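Local coordinates for protein GH127 beta-L-arabinofuranoside (Geobacillus stearothermophilus, PDB 4QK0) that probably hydrolyses beta-L-arabinofuranosidic bonds, as a glycoside hydrolase of family 127, at residues Cys560-Asp565 against Cys634-Gly639; Pro568-Leu573 against Glu640-Val645; Val593-Gly598 against Arg626-Tyr631; Phe380-Leu385 against Arg398-Val403. One frame throughout, in Å; residues are numbered along the deposited sequence.

Contact 1: residues Cys560-Asp565 against Cys634-Gly639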
loop_
_atom_site.group_PDB
_atom_site.type_symbol
_atom_site.label_atom_id
_atom_site.label_comp_id
_atom_site.label_asym_id
_atom_site.label_seq_id
_atom_site.Cartn_x
_atom_site.Cartn_y
_atom_site.Cartn_z
ATOM N N CYS A 560 14.778 -17.262 2.324
ATOM C CA CYS A 560 13.584 -16.898 1.547
ATOM C C CYS A 560 13.266 -17.991 0.560
ATOM O O CYS A 560 14.121 -18.893 0.311
ATOM C CB CYS A 560 13.777 -15.616 0.834
ATOM S SG CYS A 560 14.866 -15.658 -0.580
ATOM N N LEU A 561 12.022 -17.983 0.062
ATOM C CA LEU A 561 11.625 -18.912 -1.020
ATOM C C LEU A 561 11.464 -18.127 -2.280
ATOM O O LEU A 561 10.919 -17.010 -2.262
ATOM C CB LEU A 561 10.327 -19.609 -0.740
ATOM C CG LEU A 561 10.094 -20.288 0.581
ATOM C CD1 LEU A 561 8.813 -21.128 0.561
ATOM C CD2 LEU A 561 11.231 -21.176 0.901
ATOM N N GLU A 562 12.030 -18.649 -3.371
ATOM C CA GLU A 562 11.896 -18.046 -4.708
ATOM C C GLU A 562 11.096 -18.944 -5.699
ATOM O O GLU A 562 11.114 -20.184 -5.620
ATOM C CB GLU A 562 13.266 -17.778 -5.313
ATOM C CG GLU A 562 14.071 -16.633 -4.674
ATOM C CD GLU A 562 15.167 -16.126 -5.617
ATOM O OE1 GLU A 562 16.152 -16.830 -5.735
ATOM O OE2 GLU A 562 15.006 -15.080 -6.277
ATOM N N GLU A 563 10.413 -18.290 -6.611
ATOM C CA GLU A 563 9.609 -18.964 -7.624
ATOM C C GLU A 563 10.467 -19.937 -8.433
ATOM O O GLU A 563 10.055 -21.055 -8.726
ATOM C CB GLU A 563 9.010 -17.921 -8.545
ATOM C CG GLU A 563 8.168 -18.469 -9.680
ATOM C CD GLU A 563 7.402 -17.383 -10.462
ATOM O OE1 GLU A 563 7.262 -16.199 -10.054
ATOM O OE2 GLU A 563 6.944 -17.722 -11.557
ATOM N N VAL A 564 11.680 -19.507 -8.782
ATOM C CA VAL A 564 12.555 -20.335 -9.611
ATOM C C VAL A 564 12.721 -21.731 -9.012
ATOM O O VAL A 564 12.816 -22.689 -9.746
ATOM C CB VAL A 564 13.918 -19.655 -9.864
ATOM C CG1 VAL A 564 14.696 -19.509 -8.549
ATOM C CG2 VAL A 564 14.758 -20.432 -10.872
ATOM N N ASP A 565 12.698 -21.865 -7.683
ATOM C CA ASP A 565 12.849 -23.156 -7.027
ATOM C C ASP A 565 11.533 -23.812 -6.661
ATOM O O ASP A 565 11.513 -24.991 -6.418
ATOM C CB ASP A 565 13.642 -23.027 -5.691
ATOM C CG ASP A 565 15.093 -22.555 -5.873
ATOM O OD1 ASP A 565 15.765 -23.077 -6.768
ATOM O OD2 ASP A 565 15.582 -21.676 -5.125
ATOM N N CYS A 634 16.969 -13.104 -6.288
ATOM C CA CYS A 634 16.951 -12.308 -7.533
ATOM C C CYS A 634 18.282 -12.326 -8.277
ATOM O O CYS A 634 18.609 -11.364 -8.968
ATOM C CB CYS A 634 16.547 -10.887 -7.253
ATOM S SG CYS A 634 15.771 -10.022 -8.610
ATOM N N ASN A 635 19.014 -13.421 -8.163
ATOM C CA ASN A 635 20.156 -13.650 -9.033
ATOM C C ASN A 635 19.874 -14.706 -10.120
ATOM O O ASN A 635 20.731 -14.998 -10.901
ATOM C CB ASN A 635 21.391 -14.078 -8.223
ATOM C CG ASN A 635 21.978 -12.900 -7.461
ATOM O OD1 ASN A 635 22.791 -12.142 -7.969
ATOM N ND2 ASN A 635 21.511 -12.730 -6.250
ATOM N N ARG A 636 18.656 -15.242 -10.164
ATOM C CA ARG A 636 18.286 -16.253 -11.129
ATOM C C ARG A 636 16.998 -15.870 -11.832
ATOM O O ARG A 636 16.184 -16.682 -12.137
ATOM C CB ARG A 636 18.155 -17.563 -10.406
ATOM C CG ARG A 636 19.495 -18.017 -9.836
ATOM C CD ARG A 636 19.370 -19.207 -8.908
ATOM N NE ARG A 636 18.487 -18.942 -7.770
ATOM C CZ ARG A 636 17.850 -19.874 -7.077
ATOM N NH1 ARG A 636 17.946 -21.156 -7.409
ATOM N NH2 ARG A 636 17.048 -19.530 -6.098
ATOM N N GLY A 637 16.865 -14.598 -12.128
ATOM C CA GLY A 637 15.763 -14.068 -12.891
ATOM C C GLY A 637 14.583 -13.604 -12.057
ATOM O O GLY A 637 14.424 -13.934 -10.879
ATOM N N GLU A 638 13.745 -12.830 -12.717
ATOM C CA GLU A 638 12.540 -12.288 -12.130
ATOM C C GLU A 638 11.609 -13.400 -11.652
ATOM O O GLU A 638 11.484 -14.449 -12.276
ATOM C CB GLU A 638 11.831 -11.397 -13.140
ATOM C CG GLU A 638 10.713 -10.561 -12.541
ATOM C CD GLU A 638 10.300 -9.373 -13.412
ATOM O OE1 GLU A 638 11.150 -8.735 -14.046
ATOM O OE2 GLU A 638 9.097 -9.096 -13.497
ATOM N N GLY A 639 11.020 -13.196 -10.485
ATOM C CA GLY A 639 10.082 -14.155 -9.946
ATOM C C GLY A 639 9.605 -13.766 -8.564
ATOM O O GLY A 639 10.119 -12.812 -7.950
HETATM O O HOH W 1 18.452 -15.758 -6.878
HETATM O O HOH W 2 15.922 -15.113 -8.898
#
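Glu563 and Gly639 bring the two backbones to 5.4 Å, CA to CA, where strand 557-562 turns into helix 563-566 beside the irregular loop 634-639. Glu562, at the N-cap position, sends its carboxylate across the gap. Its OE2 takes the backbone N-H of Cys634 at 2.8 Å, an almost straight bond that comes from above the carboxylate plane, and OE1 forms a salt bridge with Arg636 NH2 at 2.9 Å. Arg636 turns at chi3 (-59°), which brings its guanidinium back to the helix start, and there it grips Asp565 end-on: NH1 reaches OD1 at 3.0 Å and NH2 reaches OD2 at 2.8 Å, with the two planes 46° apart. The result is a three-residue salt-bridge network tying a strand-helix junction of the C-terminal beta domain to a loop between strands. Val564 CG1 lies 3.4 Å above the centre of one guanidinium face. An alanine at Arg636 would remove the cation shared by Glu562 and Asp565 and is likely to leave the two carboxylates facing each other without it. Water 1 joins Glu562 OE1 to Asn635 N, water 2 joins OE2 to Arg636 N and Gly637 O. Glu563 OE1 bonds to Glu640 N, next along the chain after Gly639.

Contact 2: residues Pro568-Leu573 against Glu640-Val645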
loop_
_atom_site.group_PDB
_atom_site.type_symbol
_atom_site.label_atom_id
_atom_site.label_comp_id
_atom_site.label_asym_id
_atom_site.label_seq_id
_atom_site.Cartn_x
_atom_site.Cartn_y
_atom_site.Cartn_z
ATOM N N PRO A 568 5.221 -20.621 -8.863
ATOM C CA PRO A 568 4.546 -19.384 -8.520
ATOM C C PRO A 568 3.556 -19.530 -7.388
ATOM O O PRO A 568 3.364 -20.615 -6.823
ATOM C CB PRO A 568 3.850 -18.996 -9.843
ATOM C CG PRO A 568 3.659 -20.284 -10.576
ATOM C CD PRO A 568 4.569 -21.321 -9.996
ATOM N N ASN A 569 2.996 -18.393 -7.010
ATOM C CA ASN A 569 2.012 -18.286 -5.925
ATOM C C ASN A 569 2.535 -18.742 -4.574
ATOM O O ASN A 569 2.041 -19.703 -3.973
ATOM C CB ASN A 569 0.694 -19.008 -6.294
ATOM C CG ASN A 569 -0.442 -18.597 -5.385
ATOM O OD1 ASN A 569 -0.221 -17.868 -4.406
ATOM N ND2 ASN A 569 -1.665 -19.041 -5.701
ATOM N N LEU A 570 3.553 -18.048 -4.095
ATOM C CA LEU A 570 4.229 -18.469 -2.861
ATOM C C LEU A 570 3.349 -18.206 -1.655
ATOM O O LEU A 570 3.532 -18.831 -0.633
ATOM C CB LEU A 570 5.605 -17.818 -2.715
ATOM C CG LEU A 570 6.596 -18.143 -3.831
ATOM C CD1 LEU A 570 7.843 -17.291 -3.692
ATOM C CD2 LEU A 570 6.970 -19.591 -3.833
ATOM N N ALA A 571 2.382 -17.316 -1.769
ATOM C CA ALA A 571 1.365 -17.150 -0.683
ATOM C C ALA A 571 0.596 -18.438 -0.446
ATOM O O ALA A 571 0.225 -18.747 0.685
ATOM C CB ALA A 571 0.399 -16.030 -1.020
ATOM N N ASN A 572 0.429 -19.249 -1.494
ATOM C CA ASN A 572 -0.245 -20.563 -1.405
ATOM C C ASN A 572 0.734 -21.716 -1.080
ATOM O O ASN A 572 0.746 -22.787 -1.738
ATOM C CB ASN A 572 -0.955 -20.840 -2.736
ATOM C CG ASN A 572 -1.751 -22.114 -2.712
ATOM O OD1 ASN A 572 -2.469 -22.422 -1.739
ATOM N ND2 ASN A 572 -1.651 -22.865 -3.790
ATOM N N LEU A 573 1.621 -21.451 -0.130
ATOM C CA LEU A 573 2.569 -22.438 0.406
ATOM C C LEU A 573 2.454 -22.332 1.887
ATOM O O LEU A 573 2.522 -21.235 2.439
ATOM C CB LEU A 573 4.013 -22.116 0.062
ATOM C CG LEU A 573 4.738 -22.892 -1.034
ATOM C CD1 LEU A 573 6.173 -22.400 -1.109
ATOM C CD2 LEU A 573 4.761 -24.369 -0.790
ATOM N N GLU A 640 8.585 -14.467 -8.092
ATOM C CA GLU A 640 8.106 -14.281 -6.746
ATOM C C GLU A 640 9.212 -14.607 -5.728
ATOM O O GLU A 640 10.072 -15.480 -5.974
ATOM C CB GLU A 640 6.874 -15.168 -6.498
ATOM C CG GLU A 640 5.656 -14.727 -7.296
ATOM C CD GLU A 640 4.366 -15.423 -6.853
ATOM O OE1 GLU A 640 4.145 -15.668 -5.634
ATOM O OE2 GLU A 640 3.591 -15.783 -7.747
HETATM N N MSE A 641 9.092 -13.965 -4.555
HETATM C CA MSE A 641 9.949 -14.251 -3.371
HETATM C C MSE A 641 9.199 -13.933 -2.115
HETATM O O MSE A 641 8.466 -12.978 -2.088
HETATM C CB MSE A 641 11.228 -13.418 -3.485
HETATM C CG MSE A 641 12.212 -13.684 -2.350
HETATM SE SE MSE A 641 11.781 -12.501 -0.800
HETATM C CE MSE A 641 12.315 -10.838 -1.503
ATOM N N VAL A 642 9.316 -14.781 -1.095
ATOM C CA VAL A 642 8.831 -14.459 0.221
ATOM C C VAL A 642 9.791 -14.895 1.269
ATOM O O VAL A 642 10.434 -15.897 1.115
ATOM C CB VAL A 642 7.469 -15.103 0.593
ATOM C CG1 VAL A 642 6.364 -14.521 -0.250
ATOM C CG2 VAL A 642 7.472 -16.596 0.403
ATOM N N VAL A 643 9.798 -14.141 2.377
ATOM C CA VAL A 643 10.519 -14.497 3.592
ATOM C C VAL A 643 9.544 -15.083 4.591
ATOM O O VAL A 643 9.768 -16.171 5.125
ATOM C CB VAL A 643 11.203 -13.267 4.243
ATOM C CG1 VAL A 643 11.740 -13.568 5.651
ATOM C CG2 VAL A 643 12.335 -12.790 3.369
ATOM N N TRP A 644 8.455 -14.361 4.847
ATOM C CA TRP A 644 7.525 -14.822 5.814
ATOM C C TRP A 644 6.538 -15.756 5.123
ATOM O O TRP A 644 5.706 -15.326 4.327
ATOM C CB TRP A 644 6.833 -13.638 6.483
ATOM C CG TRP A 644 7.749 -12.929 7.367
ATOM C CD1 TRP A 644 8.487 -11.815 7.079
ATOM C CD2 TRP A 644 8.031 -13.261 8.719
ATOM N NE1 TRP A 644 9.236 -11.471 8.146
ATOM C CE2 TRP A 644 8.951 -12.329 9.184
ATOM C CE3 TRP A 644 7.580 -14.258 9.585
ATOM C CZ2 TRP A 644 9.454 -12.357 10.481
ATOM C CZ3 TRP A 644 8.048 -14.272 10.869
ATOM C CH2 TRP A 644 9.012 -13.334 11.303
ATOM N N VAL A 645 6.583 -17.018 5.472
ATOM C CA VAL A 645 5.697 -17.998 4.858
ATOM C C VAL A 645 4.549 -18.390 5.785
ATOM O O VAL A 645 4.721 -18.461 7.003
ATOM C CB VAL A 645 6.479 -19.175 4.168
ATOM C CG1 VAL A 645 7.971 -19.097 4.313
ATOM C CG2 VAL A 645 5.978 -20.551 4.502
HETATM O O HOH W 3 2.103 -15.230 -4.245
#
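Pro568, Leu570 and Leu573 face Glu640, Val642 and Val645 in that order, so the loop and the start of strand 641-647 run in the same sense, with CA atoms 6.5 to 7.0 Å apart and no backbone-to-backbone hydrogen bond between the two segments. The side chain of Glu640 bridges the gap. With CG anti to the carbonyl carbon (chi1 -68°) and the rest of the chain extended, its carboxylate reaches the loop backbone and receives two successive N-H groups. Asn569 N meets OE2 at 2.8 Å, from above the carboxylate plane, while Leu570 N meets OE1 at 2.9 Å on the syn side, though well tilted from the carboxylate plane, in a nearly straight bond (170°). Water 3 carries the grip one residue further, bonding to both OE1 and Ala571 N. Leu570 lies alongside Glu640, the two side chains running in opposite senses: its CD1 touches Glu640 CB at 3.6 Å, and its CB packs on Val642 CG2 at 3.8 Å. At the far end Val645 CG2 comes no nearer than 4.1 Å to the backbone O of Leu573. The contact also borders the dimer interface, where Arg544 of the second subunit makes a salt bridge with Glu640 OE2 and Pro541 O of that subunit accepts a hydrogen bond from Asn569 ND2. A buried carboxylate that collects two backbone N-H groups, a water and a guanidinium from the other subunit is likely to stay ionised, and probably couples the shape of this loop to the second subunit.

Contact 3: residues Val593-Gly598 against Arg626-Tyr631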
loop_
_atom_site.group_PDB
_atom_site.type_symbol
_atom_site.label_atom_id
_atom_site.label_comp_id
_atom_site.label_asym_id
_atom_site.label_seq_id
_atom_site.Cartn_x
_atom_site.Cartn_y
_atom_site.Cartn_z
ATOM N N VAL A 593 26.338 -21.847 -1.228
ATOM C CA VAL A 593 25.486 -21.486 -0.141
ATOM C C VAL A 593 24.907 -22.707 0.496
ATOM O O VAL A 593 24.762 -23.729 -0.153
ATOM C CB VAL A 593 24.332 -20.585 -0.593
ATOM C CG1 VAL A 593 24.862 -19.306 -1.211
ATOM C CG2 VAL A 593 23.376 -21.285 -1.575
ATOM N N VAL A 594 24.534 -22.594 1.769
ATOM C CA VAL A 594 23.744 -23.607 2.365
ATOM C C VAL A 594 22.266 -23.360 1.922
ATOM O O VAL A 594 21.760 -22.224 1.932
ATOM C CB VAL A 594 23.868 -23.599 3.891
ATOM C CG1 VAL A 594 22.854 -24.552 4.525
ATOM C CG2 VAL A 594 25.254 -24.041 4.326
ATOM N N VAL A 595 21.554 -24.436 1.589
ATOM C CA VAL A 595 20.123 -24.326 1.265
ATOM C C VAL A 595 19.367 -25.081 2.309
ATOM O O VAL A 595 19.916 -25.955 2.966
ATOM C CB VAL A 595 19.778 -24.887 -0.123
ATOM C CG1 VAL A 595 20.599 -24.211 -1.177
ATOM C CG2 VAL A 595 20.019 -26.385 -0.172
ATOM N N ILE A 596 18.082 -24.748 2.465
ATOM C CA ILE A 596 17.211 -25.451 3.424
ATOM C C ILE A 596 16.074 -26.111 2.667
ATOM O O ILE A 596 15.495 -25.504 1.768
ATOM C CB ILE A 596 16.649 -24.471 4.454
ATOM C CG1 ILE A 596 17.782 -23.988 5.347
ATOM C CG2 ILE A 596 15.527 -25.105 5.265
ATOM C CD1 ILE A 596 17.382 -22.878 6.250
ATOM N N THR A 597 15.778 -27.371 2.995
ATOM C CA THR A 597 14.772 -28.113 2.260
ATOM C C THR A 597 13.829 -28.755 3.215
ATOM O O THR A 597 14.173 -29.026 4.350
ATOM C CB THR A 597 15.369 -29.183 1.276
ATOM O OG1 THR A 597 16.043 -30.195 2.015
ATOM C CG2 THR A 597 16.360 -28.574 0.280
ATOM N N GLY A 598 12.643 -29.048 2.708
ATOM C CA GLY A 598 11.611 -29.751 3.477
ATOM C C GLY A 598 10.372 -29.954 2.645
ATOM O O GLY A 598 10.394 -29.842 1.401
ATOM N N ARG A 626 12.383 -25.553 -1.377
ATOM C CA ARG A 626 13.729 -25.162 -1.152
ATOM C C ARG A 626 13.863 -23.687 -0.875
ATOM O O ARG A 626 13.325 -22.823 -1.615
ATOM C CB ARG A 626 14.582 -25.525 -2.382
ATOM C CG ARG A 626 16.047 -25.325 -2.072
ATOM C CD ARG A 626 16.929 -26.140 -2.989
ATOM N NE ARG A 626 17.088 -25.407 -4.224
ATOM C CZ ARG A 626 18.062 -25.605 -5.095
ATOM N NH1 ARG A 626 18.999 -26.508 -4.836
ATOM N NH2 ARG A 626 18.092 -24.895 -6.213
ATOM N N ALA A 627 14.662 -23.380 0.158
ATOM C CA ALA A 627 14.868 -22.011 0.559
ATOM C C ALA A 627 16.347 -21.689 0.403
ATOM O O ALA A 627 17.192 -22.527 0.670
ATOM C CB ALA A 627 14.386 -21.797 1.987
ATOM N N ILE A 628 16.623 -20.447 0.029
ATOM C CA ILE A 628 17.965 -19.937 -0.101
ATOM C C ILE A 628 18.142 -18.647 0.745
ATOM O O ILE A 628 17.160 -18.092 1.235
ATOM C CB ILE A 628 18.288 -19.594 -1.575
ATOM C CG1 ILE A 628 17.260 -18.606 -2.150
ATOM C CG2 ILE A 628 18.294 -20.870 -2.423
ATOM C CD1 ILE A 628 17.864 -17.433 -2.830
ATOM N N PRO A 629 19.403 -18.179 0.921
ATOM C CA PRO A 629 19.627 -17.002 1.712
ATOM C C PRO A 629 18.996 -15.789 1.099
ATOM O O PRO A 629 19.104 -15.583 -0.118
ATOM C CB PRO A 629 21.176 -16.858 1.682
ATOM C CG PRO A 629 21.667 -18.238 1.601
ATOM C CD PRO A 629 20.678 -18.900 0.668
ATOM N N TYR A 630 18.401 -14.957 1.939
ATOM C CA TYR A 630 17.731 -13.757 1.486
ATOM C C TYR A 630 18.615 -12.906 0.632
ATOM O O TYR A 630 18.184 -12.462 -0.439
ATOM C CB TYR A 630 17.186 -12.938 2.670
ATOM C CG TYR A 630 16.608 -11.620 2.238
ATOM C CD1 TYR A 630 15.318 -11.527 1.758
ATOM C CD2 TYR A 630 17.339 -10.450 2.356
ATOM C CE1 TYR A 630 14.809 -10.293 1.350
ATOM C CE2 TYR A 630 16.802 -9.232 1.991
ATOM C CZ TYR A 630 15.548 -9.165 1.463
ATOM O OH TYR A 630 15.070 -7.950 1.098
ATOM N N TYR A 631 19.861 -12.695 1.072
ATOM C CA TYR A 631 20.763 -11.788 0.332
ATOM C C TYR A 631 20.952 -12.228 -1.091
ATOM O O TYR A 631 21.224 -11.376 -1.985
ATOM C CB TYR A 631 22.174 -11.629 1.018
ATOM C CG TYR A 631 23.061 -12.812 0.895
ATOM C CD1 TYR A 631 23.712 -13.098 -0.322
ATOM C CD2 TYR A 631 23.206 -13.703 1.932
ATOM C CE1 TYR A 631 24.507 -14.248 -0.464
ATOM C CE2 TYR A 631 24.000 -14.839 1.801
ATOM C CZ TYR A 631 24.666 -15.100 0.569
ATOM O OH TYR A 631 25.469 -16.235 0.441
#
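Ile596 and Ala627 form the hydrogen-bonded pair at the middle of the contact, each using both its backbone N-H and its C=O on the other. Ile596 N gives to Ala627 O at 3.0 Å, and Ala627 N gives to Ile596 O at 2.8 Å. Ile596 O also receives a CA-H contact from Arg626 CA at 3.4 Å. Beyond Ala627 the pairing fades: Pro629 has no N-H, its CD lies 3.7 Å from Val594 O, and that carbonyl takes the hydroxyl of Tyr559 instead. Val595 and Thr597 spend their backbone bonds on His584 and Glu582 of the next strand, and Ile628 bonds to Cys560. In the non-hydrogen-bonded pair, Thr597 and Arg626 lie side by side, CG2 to CG 4.0 Å. Arg626 CG stands opposite the backbone N (chi1 -171°), and the chain runs along this neighbour and bends at chi3, where its NH2 makes a salt bridge with Asp565. A leucine in place of Arg626 would probably leave Asp565 without one of its cationic partners. The strands meet at 155°, neighbours in antiparallel pairing within the curled mixed sheet of the C-terminal beta domain, where strand 620-629 sits between strands 593-603 and 557-562.

Contact 4: residues Phe380-Leu385 against Arg398-Val403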
loop_
_atom_site.group_PDB
_atom_site.type_symbol
_atom_site.label_atom_id
_atom_site.label_comp_id
_atom_site.label_asym_id
_atom_site.label_seq_id
_atom_site.Cartn_x
_atom_site.Cartn_y
_atom_site.Cartn_z
ATOM N N PHE A 380 19.636 -3.001 -5.843
ATOM C CA PHE A 380 18.358 -2.545 -5.351
ATOM C C PHE A 380 18.534 -1.285 -4.501
ATOM O O PHE A 380 19.492 -1.151 -3.720
ATOM C CB PHE A 380 17.736 -3.582 -4.415
ATOM C CG PHE A 380 17.021 -4.688 -5.073
ATOM C CD1 PHE A 380 16.232 -4.478 -6.159
ATOM C CD2 PHE A 380 17.164 -5.950 -4.599
ATOM C CE1 PHE A 380 15.598 -5.548 -6.763
ATOM C CE2 PHE A 380 16.524 -7.028 -5.185
ATOM C CZ PHE A 380 15.728 -6.821 -6.271
ATOM N N TYR A 381 17.587 -0.372 -4.643
ATOM C CA TYR A 381 17.414 0.724 -3.718
ATOM C C TYR A 381 16.555 0.177 -2.564
ATOM O O TYR A 381 16.943 0.230 -1.428
ATOM C CB TYR A 381 16.783 1.866 -4.468
ATOM C CG TYR A 381 17.013 3.228 -3.888
ATOM C CD1 TYR A 381 16.164 3.714 -2.910
ATOM C CD2 TYR A 381 18.032 4.052 -4.350
ATOM C CE1 TYR A 381 16.325 4.972 -2.358
ATOM C CE2 TYR A 381 18.194 5.329 -3.815
ATOM C CZ TYR A 381 17.336 5.779 -2.802
ATOM O OH TYR A 381 17.433 7.026 -2.203
ATOM N N VAL A 382 15.459 -0.488 -2.905
ATOM C CA VAL A 382 14.460 -1.024 -1.972
ATOM C C VAL A 382 14.605 -2.496 -1.798
ATOM O O VAL A 382 14.814 -3.208 -2.777
ATOM C CB VAL A 382 13.074 -0.745 -2.565
ATOM C CG1 VAL A 382 12.006 -1.588 -1.952
ATOM C CG2 VAL A 382 12.778 0.740 -2.471
ATOM N N ASN A 383 14.520 -2.980 -0.555
ATOM C CA ASN A 383 14.723 -4.388 -0.280
ATOM C C ASN A 383 13.481 -5.028 0.336
ATOM O O ASN A 383 13.341 -5.108 1.574
ATOM C CB ASN A 383 15.888 -4.639 0.665
ATOM C CG ASN A 383 17.181 -4.189 0.073
ATOM O OD1 ASN A 383 17.520 -3.017 0.185
ATOM N ND2 ASN A 383 17.842 -5.070 -0.666
ATOM N N PRO A 384 12.603 -5.552 -0.508
ATOM C CA PRO A 384 11.321 -6.035 -0.015
ATOM C C PRO A 384 11.471 -7.390 0.616
ATOM O O PRO A 384 12.458 -8.067 0.396
ATOM C CB PRO A 384 10.494 -6.098 -1.285
ATOM C CG PRO A 384 11.495 -6.455 -2.335
ATOM C CD PRO A 384 12.743 -5.721 -1.962
ATOM N N LEU A 385 10.504 -7.772 1.443
ATOM C CA LEU A 385 10.469 -9.101 2.016
ATOM C C LEU A 385 9.446 -9.995 1.380
ATOM O O LEU A 385 9.312 -11.195 1.731
ATOM C CB LEU A 385 10.227 -9.020 3.529
ATOM C CG LEU A 385 11.489 -8.652 4.309
ATOM C CD1 LEU A 385 11.812 -7.163 4.187
ATOM C CD2 LEU A 385 11.207 -9.056 5.741
ATOM N N ARG A 398 5.076 0.628 -6.521
ATOM C CA ARG A 398 5.870 0.963 -7.673
ATOM C C ARG A 398 7.305 1.231 -7.258
ATOM O O ARG A 398 8.187 1.169 -8.086
ATOM C CB ARG A 398 5.304 2.200 -8.389
ATOM C CG ARG A 398 5.535 3.540 -7.663
ATOM C CD ARG A 398 4.728 4.643 -8.327
ATOM N NE ARG A 398 4.921 5.961 -7.738
ATOM C CZ ARG A 398 4.387 6.390 -6.585
ATOM N NH1 ARG A 398 3.580 5.616 -5.841
ATOM N NH2 ARG A 398 4.667 7.614 -6.158
ATOM N N HIS A 399 7.551 1.529 -5.986
ATOM C CA HIS A 399 8.953 1.630 -5.438
ATOM C C HIS A 399 9.626 0.277 -5.372
ATOM O O HIS A 399 10.824 0.180 -5.236
ATOM C CB HIS A 399 8.925 2.231 -4.027
ATOM C CG HIS A 399 8.220 1.372 -3.038
ATOM N ND1 HIS A 399 6.842 1.309 -2.947
ATOM C CD2 HIS A 399 8.693 0.562 -2.072
ATOM C CE1 HIS A 399 6.504 0.518 -1.952
ATOM N NE2 HIS A 399 7.608 0.042 -1.403
ATOM N N VAL A 400 8.854 -0.783 -5.396
ATOM C CA VAL A 400 9.455 -2.105 -5.342
ATOM C C VAL A 400 9.832 -2.570 -6.763
ATOM O O VAL A 400 8.945 -2.839 -7.595
ATOM C CB VAL A 400 8.507 -3.111 -4.713
ATOM C CG1 VAL A 400 9.127 -4.496 -4.746
ATOM C CG2 VAL A 400 8.192 -2.723 -3.275
ATOM N N LYS A 401 11.130 -2.660 -7.052
ATOM C CA LYS A 401 11.591 -3.188 -8.343
ATOM C C LYS A 401 11.803 -4.666 -8.213
ATOM O O LYS A 401 12.423 -5.119 -7.287
ATOM C CB LYS A 401 12.890 -2.554 -8.788
ATOM C CG LYS A 401 12.852 -1.074 -8.917
ATOM C CD LYS A 401 11.850 -0.647 -9.945
ATOM C CE LYS A 401 11.602 0.842 -9.854
ATOM N NZ LYS A 401 10.903 1.260 -11.102
ATOM N N PRO A 402 11.239 -5.433 -9.139
ATOM C CA PRO A 402 11.342 -6.889 -9.026
ATOM C C PRO A 402 12.681 -7.459 -9.442
ATOM O O PRO A 402 12.962 -8.603 -9.154
ATOM C CB PRO A 402 10.225 -7.405 -9.964
ATOM C CG PRO A 402 9.995 -6.300 -10.923
ATOM C CD PRO A 402 10.259 -5.016 -10.176
ATOM N N VAL A 403 13.491 -6.678 -10.146
ATOM C CA VAL A 403 14.863 -7.060 -10.406
ATOM C C VAL A 403 15.818 -5.903 -10.160
ATOM O O VAL A 403 15.400 -4.738 -10.151
ATOM C CB VAL A 403 15.052 -7.549 -11.870
ATOM C CG1 VAL A 403 14.160 -8.744 -12.096
ATOM C CG2 VAL A 403 14.778 -6.449 -12.905
HETATM O O HOH W 4 13.425 -3.196 -5.188
#
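Phe380 and His399 bring the flat groups to this contact. The Phe380 ring has Pro402 O near its plane at the edge, 4.4 Å from CZ, while Lys401 O comes obliquely to CE1 at 3.2 Å; Trp633 of the C-terminal domain also meets this ring, with planes at about 20°. One face of the His399 imidazole carries Val400 CG2, 3.3 Å above the plane and displaced toward the rim; Val382 CG1 approaches the same ring obliquely, 4.0 Å from CD2. Both segments are loops of the GH127 catalytic domain, a member of the six-hairpin clan, and flank the short strand 386-387 between helices 354-365 and 413-422. The backbones come closest at Val382 and Val400, and no direct hydrogen bond links the segments, so the join is made by apolar packing and by carbonyl groups set against carbon. Val382 drives its CG2 to 3.4 Å from His399 O, crossing the imidazole side chain at about a right angle. Its CG1 stands anti to the backbone N (chi1 162°), which turns this methyl toward Val400 CG2 as well. Val400 then spans two partners, for its CG1 rests against Pro384 CG at 3.9 Å. The polar end of His399 looks outside the pair of loops, where NE2 bonds to Ala330 O. One water bridges the backbones: water 4 donates to Val382 O at 2.8 Å and accepts from Lys401 N at 3.0 Å.

How the contacts relate
Contacts 1, 2 and 3 share one curled mixed sheet, with strand 557-562 of contact 1 between the other two: Leu561 N lies 2.8 Å from Val642 O of contact 2, and Cys560 N lies 2.7 Å from Ile628 O of contact 3, both probable hydrogen bonds. Asp565 joins contact 1 to contact 3 through its salt bridge with Arg626, OD1 to NH2 3.0 Å. Contact 4 belongs to the catalytic domain, probably the one holding the active site, and abuts all three. Val643 N approaches Leu385 O at 3.1 Å, Tyr630 OH approaches Pro384 O at 2.7 Å, and Cys634 SG packs 3.2 Å from Pro402 O. Centres of contacts 3 and 4 stand about 20 Å apart.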